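Local coordinates for protein KLTH0A00704p (Lachancea thermotolerans, PDB 4J2G) that acts in autophagy as Atg13, whose HORMA domain, the part described here, probably mediates recruitment of PI 3-kinase, at residues Y94-R99 with P199-T204; W132-D137 with G255-S260; K223-T228 with S262-C267. The protein carries 1 engineered substitution. All blocks are in the same frame, centred on the assembly; numbering follows the deposited sequence.

Interaction 1. Residues Y94-R99 with P199-T204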
ATOM      1  N   TYR A  94       3.943   4.371   4.311  1.00 39.02           N
ATOM      2  CA  TYR A  94       3.770   5.208   5.516  1.00 44.44           C
ATOM      3  C   TYR A  94       4.566   6.490   5.436  1.00 45.03           C
ATOM      4  O   TYR A  94       5.487   6.587   4.653  1.00 44.36           O
ATOM      5  CB  TYR A  94       4.160   4.421   6.779  1.00 41.84           C
ATOM      6  CG  TYR A  94       5.549   3.825   6.639  1.00 49.23           C
ATOM      7  CD1 TYR A  94       5.731   2.529   6.176  1.00 44.38           C
ATOM      8  CD2 TYR A  94       6.668   4.570   6.931  1.00 50.41           C
ATOM      9  CE1 TYR A  94       6.993   2.007   5.992  1.00 47.52           C
ATOM     10  CE2 TYR A  94       7.932   4.035   6.786  1.00 54.73           C
ATOM     11  CZ  TYR A  94       8.083   2.744   6.339  1.00 57.30           C
ATOM     12  OH  TYR A  94       9.360   2.236   6.173  1.00 60.92           O
ATOM     13  N   LEU A  95       4.237   7.437   6.315  1.00 48.17           N
ATOM     14  CA  LEU A  95       5.028   8.616   6.483  1.00 44.26           C
ATOM     15  C   LEU A  95       5.962   8.354   7.634  1.00 52.85           C
ATOM     16  O   LEU A  95       5.514   8.185   8.776  1.00 59.86           O
ATOM     17  CB  LEU A  95       4.137   9.814   6.738  1.00 42.79           C
ATOM     18  CG  LEU A  95       4.783  11.184   6.863  1.00 51.86           C
ATOM     19  CD1 LEU A  95       5.559  11.550   5.597  1.00 47.16           C
ATOM     20  CD2 LEU A  95       3.688  12.184   7.152  1.00 51.70           C
ATOM     21  N   ASP A  96       7.254   8.278   7.311  1.00 47.96           N
ATOM     22  CA  ASP A  96       8.326   7.986   8.288  1.00 54.40           C
ATOM     23  C   ASP A  96       8.692   9.190   9.188  1.00 47.75           C
ATOM     24  O   ASP A  96       9.052  10.264   8.690  1.00 52.41           O
ATOM     25  CB  ASP A  96       9.554   7.522   7.519  1.00 53.81           C
ATOM     26  CG  ASP A  96      10.645   6.982   8.414  1.00 72.43           C
ATOM     27  OD1 ASP A  96      10.665   7.269   9.647  1.00 66.39           O
ATOM     28  OD2 ASP A  96      11.513   6.273   7.857  1.00 76.97           O
ATOM     29  N   LEU A  97       8.606   9.035  10.506  1.00 56.00           N
ATOM     30  CA  LEU A  97       8.759  10.196  11.403  1.00 60.14           C
ATOM     31  C   LEU A  97      10.035  10.166  12.253  1.00 71.24           C
ATOM     32  O   LEU A  97      10.177  10.935  13.207  1.00 68.88           O
ATOM     33  CB  LEU A  97       7.583  10.276  12.365  1.00 62.39           C
ATOM     34  CG  LEU A  97       6.195  10.414  11.756  1.00 65.65           C
ATOM     35  CD1 LEU A  97       5.239  10.725  12.885  1.00 61.76           C
ATOM     36  CD2 LEU A  97       6.147  11.484  10.687  1.00 60.78           C
ATOM     37  N   ALA A  98      10.928   9.244  11.920  1.00 70.35           N
ATOM     38  CA  ALA A  98      12.182   9.010  12.635  1.00 69.76           C
ATOM     39  C   ALA A  98      13.006  10.276  12.937  1.00 75.33           C
ATOM     40  O   ALA A  98      13.548  10.402  14.049  1.00 69.21           O
ATOM     41  CB  ALA A  98      13.034   8.000  11.862  1.00 56.61           C
ATOM     42  N   ARG A  99      13.076  11.196  11.965  1.00 73.39           N
ATOM     43  CA  ARG A  99      14.009  12.341  11.969  1.00 65.25           C
ATOM     44  C   ARG A  99      13.432  13.610  12.556  1.00 69.54           C
ATOM     45  O   ARG A  99      14.013  14.699  12.355  1.00 68.21           O
ATOM     46  CB  ARG A  99      14.446  12.672  10.535  1.00 69.59           C
ATOM     47  CG  ARG A  99      15.162  11.573   9.791  1.00 81.33           C
ATOM     48  CD  ARG A  99      16.468  11.202  10.470  1.00101.08           C
ATOM     49  NE  ARG A  99      17.497  10.876   9.480  1.00122.81           N
ATOM     50  CZ  ARG A  99      18.313  11.765   8.918  1.00124.42           C
ATOM     51  NH1 ARG A  99      18.238  13.054   9.242  1.00128.23           N
ATOM     52  NH2 ARG A  99      19.208  11.363   8.028  1.00120.68           N
ATOM     53  N   PRO A 199      13.547  15.933   6.771  1.00 73.62           N
ATOM     54  CA  PRO A 199      12.566  16.104   7.868  1.00 65.28           C
ATOM     55  C   PRO A 199      11.642  14.839   8.049  1.00 70.16           C
ATOM     56  O   PRO A 199      11.558  14.260   9.159  1.00 65.00           O
ATOM     57  CB  PRO A 199      11.775  17.361   7.426  1.00 59.50           C
ATOM     58  CG  PRO A 199      11.941  17.388   5.904  1.00 74.10           C
ATOM     59  CD  PRO A 199      13.007  16.385   5.473  1.00 67.03           C
ATOM     60  N   VAL A 200      10.931  14.450   6.983  1.00 54.61           N
ATOM     61  CA  VAL A 200      10.062  13.259   6.953  1.00 52.74           C
ATOM     62  C   VAL A 200      10.092  12.682   5.534  1.00 59.80           C
ATOM     63  O   VAL A 200      10.148  13.429   4.584  1.00 59.23           O
ATOM     64  CB  VAL A 200       8.595  13.556   7.360  1.00 57.63           C
ATOM     65  CG1 VAL A 200       8.483  14.088   8.795  1.00 61.33           C
ATOM     66  CG2 VAL A 200       7.938  14.540   6.401  1.00 56.35           C
ATOM     67  N   LYS A 201      10.103  11.360   5.395  1.00 62.75           N
ATOM     68  CA  LYS A 201      10.036  10.749   4.062  1.00 62.13           C
ATOM     69  C   LYS A 201       8.965   9.661   4.039  1.00 59.76           C
ATOM     70  O   LYS A 201       8.476   9.249   5.085  1.00 57.85           O
ATOM     71  CB  LYS A 201      11.393  10.165   3.674  1.00 56.03           C
ATOM     72  CG  LYS A 201      11.909   9.177   4.716  1.00 61.09           C
ATOM     73  CD  LYS A 201      13.231   8.516   4.344  1.00 71.66           C
ATOM     74  CE  LYS A 201      13.714   7.657   5.506  1.00 76.29           C
ATOM     75  NZ  LYS A 201      14.929   6.827   5.229  1.00 87.72           N
ATOM     76  N   LEU A 202       8.598   9.241   2.835  1.00 49.60           N
ATOM     77  CA  LEU A 202       7.752   8.104   2.615  1.00 52.62           C
ATOM     78  C   LEU A 202       8.598   6.862   2.638  1.00 49.39           C
ATOM     79  O   LEU A 202       9.721   6.919   2.264  1.00 51.07           O
ATOM     80  CB  LEU A 202       7.076   8.224   1.241  1.00 56.41           C
ATOM     81  CG  LEU A 202       5.633   8.739   1.225  1.00 63.62           C
ATOM     82  CD1 LEU A 202       5.392   9.813   2.249  1.00 69.39           C
ATOM     83  CD2 LEU A 202       5.153   9.227  -0.145  1.00 61.06           C
ATOM     84  N   GLY A 203       8.037   5.745   3.107  1.00 52.12           N
ATOM     85  CA  GLY A 203       8.682   4.441   3.173  1.00 40.72           C
ATOM     86  C   GLY A 203       7.606   3.410   2.773  1.00 48.70           C
ATOM     87  O   GLY A 203       6.424   3.735   2.738  1.00 52.96           O
ATOM     88  N   THR A 204       8.025   2.205   2.408  1.00 44.06           N
ATOM     89  CA  THR A 204       7.154   1.075   2.187  1.00 45.98           C
ATOM     90  C   THR A 204       7.828  -0.109   2.773  1.00 47.06           C
ATOM     91  O   THR A 204       9.008  -0.067   2.991  1.00 46.19           O
ATOM     92  CB  THR A 204       6.987   0.743   0.688  1.00 46.48           C
ATOM     93  OG1 THR A 204       8.277   0.646   0.101  1.00 49.92           O
ATOM     94  CG2 THR A 204       6.241   1.873   0.022  1.00 46.73           C
TER
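Y94 and G203 pair their backbones twice: Y94 N gives a nearly straight bond to G203 O at 3.0 Å, and G203 N returns one to Y94 O at 3.1 Å. Two residues further on, D96 N donates to K201 O. The carboxylate of D96 turns back on its own segment, where OD1 accepts from A98 N at 3.0 Å, an Asx turn where strand 89-96 gives way to a loop. The side chains of D96 and K201 lie side by side, D96 OD2 3.5 Å from K201 CE but 4.3 Å from K201 NZ, too far for a salt bridge. The backbone pairing places strand 201-208 at one edge of the five-stranded antiparallel sheet of the HORMA domain, next to strand 89-96.

On the face that carries D96 and K201, the ring of Y94 lies over the backbone of G203 in a CH-pi contact, with G203 CA 4.0 Å from the ring centroid. A chi1 of 53° sets CG between the backbone N and the carbonyl carbon and swings the ring across to the neighbouring strand, where a CB on residue 203 would collide with OH. With an alanine at Y94, the backbone of G203 would probably lose its aromatic cover and CB of D96 the ring edge beside it.

On the other face L95 CD1 reaches L202 CD1 at 3.8 Å, and L183 of helix 179-187 packs on both leucines. Just beyond the paired strands, V200 CG2 meets L95 CD1 and V200 CG1 lies 4.0 Å from L97 CD2.

Interaction 2. Residues W132-D137 with G255-S260. Engineered in segment 132-137: M136 (natural residue Leu).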
ATOM      1  N   TRP A 132      -1.639  -2.261   0.543  1.00 41.94           N
ATOM      2  CA  TRP A 132      -1.956  -2.999  -0.711  1.00 43.12           C
ATOM      3  C   TRP A 132      -1.953  -4.463  -0.364  1.00 44.00           C
ATOM      4  O   TRP A 132      -1.223  -4.910   0.530  1.00 40.75           O
ATOM      5  CB  TRP A 132      -0.839  -2.779  -1.742  1.00 35.60           C
ATOM      6  CG  TRP A 132      -0.692  -1.393  -2.230  1.00 41.33           C
ATOM      7  CD1 TRP A 132      -0.021  -0.338  -1.584  1.00 34.70           C
ATOM      8  CD2 TRP A 132      -1.174  -0.867  -3.455  1.00 36.11           C
ATOM      9  NE1 TRP A 132      -0.123   0.789  -2.339  1.00 43.02           N
ATOM     10  CE2 TRP A 132      -0.771   0.496  -3.512  1.00 34.70           C
ATOM     11  CE3 TRP A 132      -1.921  -1.413  -4.531  1.00 40.90           C
ATOM     12  CZ2 TRP A 132      -1.069   1.334  -4.596  1.00 38.88           C
ATOM     13  CZ3 TRP A 132      -2.217  -0.599  -5.585  1.00 38.27           C
ATOM     14  CH2 TRP A 132      -1.803   0.791  -5.616  1.00 36.95           C
ATOM     15  N   LEU A 133      -2.743  -5.220  -1.084  1.00 44.21           N
ATOM     16  CA  LEU A 133      -2.800  -6.663  -0.906  1.00 41.96           C
ATOM     17  C   LEU A 133      -2.885  -7.226  -2.338  1.00 43.57           C
ATOM     18  O   LEU A 133      -3.761  -6.827  -3.085  1.00 39.42           O
ATOM     19  CB  LEU A 133      -4.121  -7.014  -0.268  1.00 36.09           C
ATOM     20  CG  LEU A 133      -4.410  -8.522  -0.203  1.00 42.84           C
ATOM     21  CD1 LEU A 133      -3.365  -9.317   0.610  1.00 39.12           C
ATOM     22  CD2 LEU A 133      -5.824  -8.857   0.260  1.00 39.73           C
ATOM     23  N   ILE A 134      -1.983  -8.128  -2.680  1.00 41.81           N
ATOM     24  CA  ILE A 134      -1.945  -8.829  -3.987  1.00 49.19           C
ATOM     25  C   ILE A 134      -1.947 -10.294  -3.578  1.00 50.13           C
ATOM     26  O   ILE A 134      -1.248 -10.704  -2.591  1.00 46.69           O
ATOM     27  CB  ILE A 134      -0.638  -8.507  -4.716  1.00 47.20           C
ATOM     28  CG1 ILE A 134      -0.496  -6.970  -4.840  1.00 46.98           C
ATOM     29  CG2 ILE A 134      -0.580  -9.207  -6.086  1.00 48.48           C
ATOM     30  CD1 ILE A 134       0.932  -6.529  -5.081  1.00 58.53           C
ATOM     31  N   GLN A 135      -2.805 -11.042  -4.241  1.00 42.45           N
ATOM     32  CA  GLN A 135      -3.228 -12.376  -3.823  1.00 44.34           C
ATOM     33  C   GLN A 135      -3.677 -13.202  -5.027  1.00 48.97           C
ATOM     34  O   GLN A 135      -4.205 -12.633  -6.008  1.00 43.33           O
ATOM     35  CB  GLN A 135      -4.569 -12.160  -3.175  1.00 56.79           C
ATOM     36  CG  GLN A 135      -4.668 -12.589  -1.773  1.00 70.09           C
ATOM     37  CD  GLN A 135      -6.038 -12.238  -1.266  1.00 81.32           C
ATOM     38  OE1 GLN A 135      -6.845 -11.583  -1.969  1.00 67.46           O
ATOM     39  NE2 GLN A 135      -6.310 -12.646  -0.035  1.00 68.39           N
HETATM   40  N   MSE A 136      -3.542 -14.514  -4.905  1.00 55.12           N
HETATM   41  CA  MSE A 136      -4.128 -15.479  -5.824  1.00 68.99           C
HETATM   42  C   MSE A 136      -5.275 -16.149  -5.060  1.00 74.77           C
HETATM   43  O   MSE A 136      -5.050 -16.648  -3.970  1.00 67.07           O
HETATM   44  CB  MSE A 136      -2.945 -16.406  -6.065  1.00 73.60           C
HETATM   45  CG  MSE A 136      -3.077 -17.370  -7.228  1.00 87.45           C
HETATM   46 SE   MSE A 136      -3.331 -16.405  -8.929  1.00113.09          SE
HETATM   47  CE  MSE A 136      -4.780 -17.644  -9.377  1.00 88.90           C
ATOM     48  N   ASP A 137      -6.502 -16.133  -5.604  1.00 85.30           N
ATOM     49  CA  ASP A 137      -7.687 -16.945  -5.102  1.00 98.30           C
ATOM     50  C   ASP A 137      -7.446 -17.804  -3.865  1.00 96.69           C
ATOM     51  O   ASP A 137      -7.397 -19.037  -3.949  1.00 80.73           O
ATOM     52  CB  ASP A 137      -8.303 -17.835  -6.214  1.00 81.38           C
ATOM     53  CG  ASP A 137      -9.461 -18.767  -5.703  1.00109.01           C
ATOM     54  OD1 ASP A 137      -9.202 -19.895  -5.194  1.00107.18           O
ATOM     55  OD2 ASP A 137     -10.651 -18.392  -5.852  1.00116.31           O
ATOM     56  N   GLY A 255      -7.002 -20.002 -10.108  1.00 78.05           N
ATOM     57  CA  GLY A 255      -7.759 -19.065  -9.272  1.00 73.66           C
ATOM     58  C   GLY A 255      -7.796 -17.651  -9.836  1.00 77.94           C
ATOM     59  O   GLY A 255      -7.502 -17.406 -11.028  1.00 69.18           O
ATOM     60  N   SER A 256      -8.178 -16.701  -8.993  1.00 66.73           N
ATOM     61  CA  SER A 256      -8.243 -15.327  -9.464  1.00 63.19           C
ATOM     62  C   SER A 256      -7.095 -14.476  -8.939  1.00 55.67           C
ATOM     63  O   SER A 256      -6.704 -14.547  -7.743  1.00 48.73           O
ATOM     64  CB  SER A 256      -9.576 -14.718  -9.114  1.00 67.09           C
ATOM     65  OG  SER A 256     -10.560 -15.318  -9.907  1.00 81.35           O
ATOM     66  N   LEU A 257      -6.512 -13.696  -9.830  1.00 54.77           N
ATOM     67  CA  LEU A 257      -5.509 -12.744  -9.342  1.00 60.24           C
ATOM     68  C   LEU A 257      -6.215 -11.452  -8.886  1.00 60.90           C
ATOM     69  O   LEU A 257      -6.839 -10.788  -9.684  1.00 56.20           O
ATOM     70  CB  LEU A 257      -4.449 -12.514 -10.400  1.00 63.49           C
ATOM     71  CG  LEU A 257      -2.990 -12.165 -10.025  1.00 76.98           C
ATOM     72  CD1 LEU A 257      -2.343 -11.636 -11.295  1.00 81.48           C
ATOM     73  CD2 LEU A 257      -2.761 -11.139  -8.915  1.00 72.96           C
ATOM     74  N   ARG A 258      -6.157 -11.140  -7.592  1.00 47.91           N
ATOM     75  CA  ARG A 258      -6.910  -9.989  -7.026  1.00 48.26           C
ATOM     76  C   ARG A 258      -5.908  -8.999  -6.398  1.00 52.39           C
ATOM     77  O   ARG A 258      -5.094  -9.397  -5.538  1.00 50.08           O
ATOM     78  CB  ARG A 258      -7.860 -10.442  -5.891  1.00 56.01           C
ATOM     79  CG  ARG A 258      -8.991 -11.378  -6.305  1.00 61.65           C
ATOM     80  CD  ARG A 258      -9.918 -11.751  -5.166  1.00 61.62           C
ATOM     81  NE  ARG A 258     -10.920 -12.781  -5.516  1.00 82.54           N
ATOM     82  CZ  ARG A 258     -12.003 -12.642  -6.307  1.00 78.05           C
ATOM     83  NH1 ARG A 258     -12.320 -11.492  -6.912  1.00 74.45           N
ATOM     84  NH2 ARG A 258     -12.810 -13.684  -6.480  1.00 85.29           N
ATOM     85  N   ILE A 259      -5.965  -7.740  -6.847  1.00 54.91           N
ATOM     86  CA  ILE A 259      -5.220  -6.608  -6.266  1.00 53.68           C
ATOM     87  C   ILE A 259      -6.190  -5.601  -5.687  1.00 48.60           C
ATOM     88  O   ILE A 259      -7.108  -5.163  -6.357  1.00 50.21           O
ATOM     89  CB  ILE A 259      -4.397  -5.846  -7.334  1.00 47.59           C
ATOM     90  CG1 ILE A 259      -3.385  -6.824  -7.922  1.00 53.27           C
ATOM     91  CG2 ILE A 259      -3.640  -4.634  -6.665  1.00 43.75           C
ATOM     92  CD1 ILE A 259      -2.808  -6.411  -9.247  1.00 57.36           C
ATOM     93  N   SER A 260      -5.988  -5.233  -4.458  1.00 44.11           N
ATOM     94  CA  SER A 260      -6.771  -4.153  -3.841  1.00 47.54           C
ATOM     95  C   SER A 260      -5.860  -3.230  -2.961  1.00 42.48           C
ATOM     96  O   SER A 260      -4.750  -3.601  -2.649  1.00 40.58           O
ATOM     97  CB  SER A 260      -7.870  -4.754  -2.997  1.00 41.34           C
ATOM     98  OG  SER A 260      -7.213  -5.504  -1.954  1.00 49.26           O
TER
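I134 lies alongside both L257 and I259, pointing the same way as each: its CG2 meets L257 CD2 and I259 CG1, each at 4.1 Å. A chi1 of -55° puts CG1 of I134 anti to the carbonyl carbon and leaves CG2 anti to the backbone N, turned to both partners. W132 comes in differently, its indole presenting an edge, so that CE3 lies 4.2 Å from I259 CG2, while NE1 bonds to E130. Here the HORMA fold lays its antiparallel sheet on helices: F30 of helix 18-39 covers I134 and L257, and L164 and L167 of helix 158-177 pack on L257 and I259. At the far end M136, an engineered selenomethionine, sets SE beside L257 CB.

The opposite face is more polar. There S260 OG rests 3.8 Å from L133 CB, and Q135 CB lies 3.7 Å from the backbone O of R258. The strands run almost exactly antiparallel, at 178°. L133 and S260 exchange two backbone bonds, and Q135 O accepts from R258 N at 2.9 Å while the return bond is weak. Beyond the last bridged pair D137 N reaches S256 O, a less certain bond because D137 is poorly ordered.

Interaction 3. Residues K223-T228 with S262-C267; sequences KSLIAT and SYRKDC
K223 and R264 meet across backbones that stay well apart, the nearest CA atoms being those of S224 and R264 at 8.4 Å, so side chains must span the gap. The arrangement belongs to the HORMA domain: strand 255-264 of its large antiparallel sheet ends here, and the irregular segment 223-228, part of the long connection between strands 201-208 and 242-252, passes by that end.

R264 does the bridging. Its chain runs out extended, with CG anti to the backbone N (chi1 -168°), and then bends at chi3, which brings the guanidinium up to the connection. NH1 donates to K223 O at 2.7 Å, a straight bond that meets the carbonyl end-on, with the oxygen within 3° of the guanidinium plane. NH2 bonds to G220 O, on the same connection, and NE to M128 O on strand 126-136. Three carbonyl oxygens thus fix the rotation of the buried group, and their partial charges probably help to offset its positive one. L225 crosses R264 at about a right angle and lays CD1 over one face of the guanidinium, 3.6 Å from NH1.

L225 and I226 also pack on the smaller sheet, both on L108 of strand 105-109, with V118 and W116 of strand 115-120 touching L225 and I226 respectively. The loop after R264 adds a second point of contact at D266, where a hydrogen bond links D266 OD2 with Y229 OH. From segment 223-228, I226 sends one methyl against the D266 carboxylate: I226 CD1 lies 3.5 Å from D266 CG and 3.6 Å from D266 OD2.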
ATOM      1  N   LYS A 223      -6.781   4.969  12.851  1.00 58.81           N
ATOM      2  CA  LYS A 223      -6.856   6.289  13.453  1.00 56.78           C
ATOM      3  C   LYS A 223      -7.320   7.314  12.413  1.00 50.41           C
ATOM      4  O   LYS A 223      -6.643   7.623  11.438  1.00 52.16           O
ATOM      5  CB  LYS A 223      -5.505   6.687  14.085  1.00 54.45           C
ATOM      6  CG  LYS A 223      -5.283   6.150  15.499  1.00 74.25           C
ATOM      7  CD  LYS A 223      -6.023   6.954  16.592  1.00 82.73           C
ATOM      8  CE  LYS A 223      -7.463   6.475  16.839  1.00102.05           C
ATOM      9  NZ  LYS A 223      -7.882   6.556  18.278  1.00 95.75           N
ATOM     10  N   SER A 224      -8.504   7.832  12.604  1.00 48.81           N
ATOM     11  CA  SER A 224      -8.981   8.855  11.738  1.00 58.18           C
ATOM     12  C   SER A 224      -8.336  10.006  12.445  1.00 65.78           C
ATOM     13  O   SER A 224      -8.005   9.913  13.644  1.00 90.64           O
ATOM     14  CB  SER A 224     -10.508   8.902  11.826  1.00 59.74           C
ATOM     15  OG  SER A 224     -10.882   9.276  13.118  1.00 54.50           O
ATOM     16  N   LEU A 225      -8.101  11.086  11.766  1.00 60.62           N
ATOM     17  CA  LEU A 225      -7.297  12.102  12.475  1.00 53.19           C
ATOM     18  C   LEU A 225      -8.110  13.387  12.519  1.00 53.59           C
ATOM     19  O   LEU A 225      -7.848  14.294  13.294  1.00 56.99           O
ATOM     20  CB  LEU A 225      -6.002  12.322  11.686  1.00 49.57           C
ATOM     21  CG  LEU A 225      -5.110  11.082  11.808  1.00 56.76           C
ATOM     22  CD1 LEU A 225      -4.007  11.121  10.740  1.00 45.04           C
ATOM     23  CD2 LEU A 225      -4.545  10.994  13.247  1.00 44.56           C
ATOM     24  N   ILE A 226      -9.097  13.396  11.635  1.00 44.41           N
ATOM     25  CA  ILE A 226     -10.064  14.389  11.342  1.00 50.81           C
ATOM     26  C   ILE A 226     -11.370  13.854  11.906  1.00 60.31           C
ATOM     27  O   ILE A 226     -11.962  12.907  11.343  1.00 58.82           O
ATOM     28  CB  ILE A 226     -10.191  14.453   9.797  1.00 47.22           C
ATOM     29  CG1 ILE A 226      -8.838  14.886   9.205  1.00 46.84           C
ATOM     30  CG2 ILE A 226     -11.382  15.314   9.351  1.00 40.19           C
ATOM     31  CD1 ILE A 226      -8.738  14.746   7.665  1.00 51.28           C
ATOM     32  N   ALA A 227     -11.837  14.495  12.986  1.00 63.17           N
ATOM     33  CA  ALA A 227     -13.004  14.055  13.763  1.00 61.45           C
ATOM     34  C   ALA A 227     -14.323  14.374  13.078  1.00 55.88           C
ATOM     35  O   ALA A 227     -15.365  13.913  13.519  1.00 54.54           O
ATOM     36  CB  ALA A 227     -12.976  14.624  15.202  1.00 55.72           C
ATOM     37  N   THR A 228     -14.312  15.135  11.990  1.00 55.56           N
ATOM     38  CA  THR A 228     -15.573  15.293  11.222  1.00 57.90           C
ATOM     39  C   THR A 228     -16.054  14.035  10.479  1.00 52.85           C
ATOM     40  O   THR A 228     -17.164  14.005   9.986  1.00 58.30           O
ATOM     41  CB  THR A 228     -15.526  16.411  10.175  1.00 51.52           C
ATOM     42  OG1 THR A 228     -14.435  16.174   9.301  1.00 62.74           O
ATOM     43  CG2 THR A 228     -15.340  17.749  10.806  1.00 53.96           C
ATOM     44  N   SER A 262      -6.335  -0.213   0.309  1.00 42.60           N
ATOM     45  CA  SER A 262      -7.041   0.700   1.230  1.00 45.31           C
ATOM     46  C   SER A 262      -6.099   1.821   1.573  1.00 46.74           C
ATOM     47  O   SER A 262      -4.937   1.558   1.881  1.00 42.16           O
ATOM     48  CB  SER A 262      -7.340  -0.037   2.511  1.00 47.46           C
ATOM     49  OG  SER A 262      -8.383  -0.957   2.214  1.00 58.89           O
ATOM     50  N   TYR A 263      -6.602   3.061   1.533  1.00 46.66           N
ATOM     51  CA  TYR A 263      -5.785   4.224   1.753  1.00 44.90           C
ATOM     52  C   TYR A 263      -6.486   5.356   2.529  1.00 42.16           C
ATOM     53  O   TYR A 263      -7.657   5.575   2.395  1.00 39.28           O
ATOM     54  CB  TYR A 263      -5.217   4.738   0.443  1.00 38.02           C
ATOM     55  CG  TYR A 263      -6.281   5.096  -0.569  1.00 38.06           C
ATOM     56  CD1 TYR A 263      -6.782   4.115  -1.456  1.00 45.41           C
ATOM     57  CD2 TYR A 263      -6.752   6.374  -0.680  1.00 35.50           C
ATOM     58  CE1 TYR A 263      -7.755   4.428  -2.393  1.00 39.14           C
ATOM     59  CE2 TYR A 263      -7.725   6.726  -1.640  1.00 39.94           C
ATOM     60  CZ  TYR A 263      -8.201   5.749  -2.507  1.00 40.33           C
ATOM     61  OH  TYR A 263      -9.177   6.086  -3.411  1.00 50.35           O
ATOM     62  N   ARG A 264      -5.743   6.049   3.377  1.00 44.93           N
ATOM     63  CA  ARG A 264      -6.216   7.273   4.002  1.00 37.95           C
ATOM     64  C   ARG A 264      -6.535   8.332   2.921  1.00 45.00           C
ATOM     65  O   ARG A 264      -5.656   8.704   2.148  1.00 47.03           O
ATOM     66  CB  ARG A 264      -5.066   7.723   4.937  1.00 42.56           C
ATOM     67  CG  ARG A 264      -5.457   8.815   5.890  1.00 40.60           C
ATOM     68  CD  ARG A 264      -4.239   9.286   6.731  1.00 45.13           C
ATOM     69  NE  ARG A 264      -3.715   8.219   7.562  1.00 41.65           N
ATOM     70  CZ  ARG A 264      -4.280   7.760   8.697  1.00 46.62           C
ATOM     71  NH1 ARG A 264      -5.406   8.239   9.172  1.00 42.52           N
ATOM     72  NH2 ARG A 264      -3.693   6.789   9.369  1.00 45.76           N
ATOM     73  N   LYS A 265      -7.805   8.756   2.818  1.00 41.63           N
ATOM     74  CA  LYS A 265      -8.261   9.859   1.935  1.00 46.33           C
ATOM     75  C   LYS A 265      -7.492  11.168   2.004  1.00 51.25           C
ATOM     76  O   LYS A 265      -7.301  11.830   1.001  1.00 42.72           O
ATOM     77  CB  LYS A 265      -9.733  10.215   2.218  1.00 49.01           C
ATOM     78  CG  LYS A 265     -10.773   9.131   1.850  1.00 60.94           C
ATOM     79  CD  LYS A 265     -12.107   9.436   2.530  1.00 55.70           C
ATOM     80  CE  LYS A 265     -13.249   8.792   1.795  1.00 65.91           C
ATOM     81  NZ  LYS A 265     -14.475   8.993   2.603  1.00 71.11           N
ATOM     82  N   ASP A 266      -7.082  11.575   3.204  1.00 45.23           N
ATOM     83  CA  ASP A 266      -6.364  12.816   3.326  1.00 46.05           C
ATOM     84  C   ASP A 266      -4.859  12.600   3.632  1.00 49.83           C
ATOM     85  O   ASP A 266      -4.504  11.928   4.613  1.00 50.53           O
ATOM     86  CB  ASP A 266      -7.009  13.547   4.500  1.00 57.73           C
ATOM     87  CG  ASP A 266      -8.469  13.746   4.306  1.00 54.19           C
ATOM     88  OD1 ASP A 266      -8.794  14.849   3.788  1.00 53.06           O
ATOM     89  OD2 ASP A 266      -9.278  12.838   4.685  1.00 63.52           O
ATOM     90  N   CYS A 267      -3.983  13.239   2.861  1.00 50.76           N
ATOM     91  CA  CYS A 267      -2.543  13.146   3.078  1.00 46.39           C
ATOM     92  C   CYS A 267      -1.910  14.540   3.034  1.00 50.40           C
ATOM     93  O   CYS A 267      -0.734  14.683   2.797  1.00 49.58           O
ATOM     94  CB  CYS A 267      -1.910  12.327   1.950  1.00 68.55           C
ATOM     95  SG  CYS A 267      -2.336  10.591   1.949  1.00 62.60           S
TER

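In the fold
The three contacts show how one sheet can tie together parts distant in sequence. Interactions 1 and 2 join its strands at different places, about 27 Å apart between centres and on opposite sides of the chain's centre, linked through the neighbouring strands 89-96 and 126-136. Interaction 3 uses the end of strand 255-264, whose earlier part serves interaction 2; their centres lie about 25 Å apart, while the centres of interactions 1 and 3 are about 17 Å apart. Along the chain, interaction 1 closes before interaction 3 opens, whereas interaction 2 crosses both. Strands 89-96 and 126-136 thus each find a partner from much later in the HORMA domain.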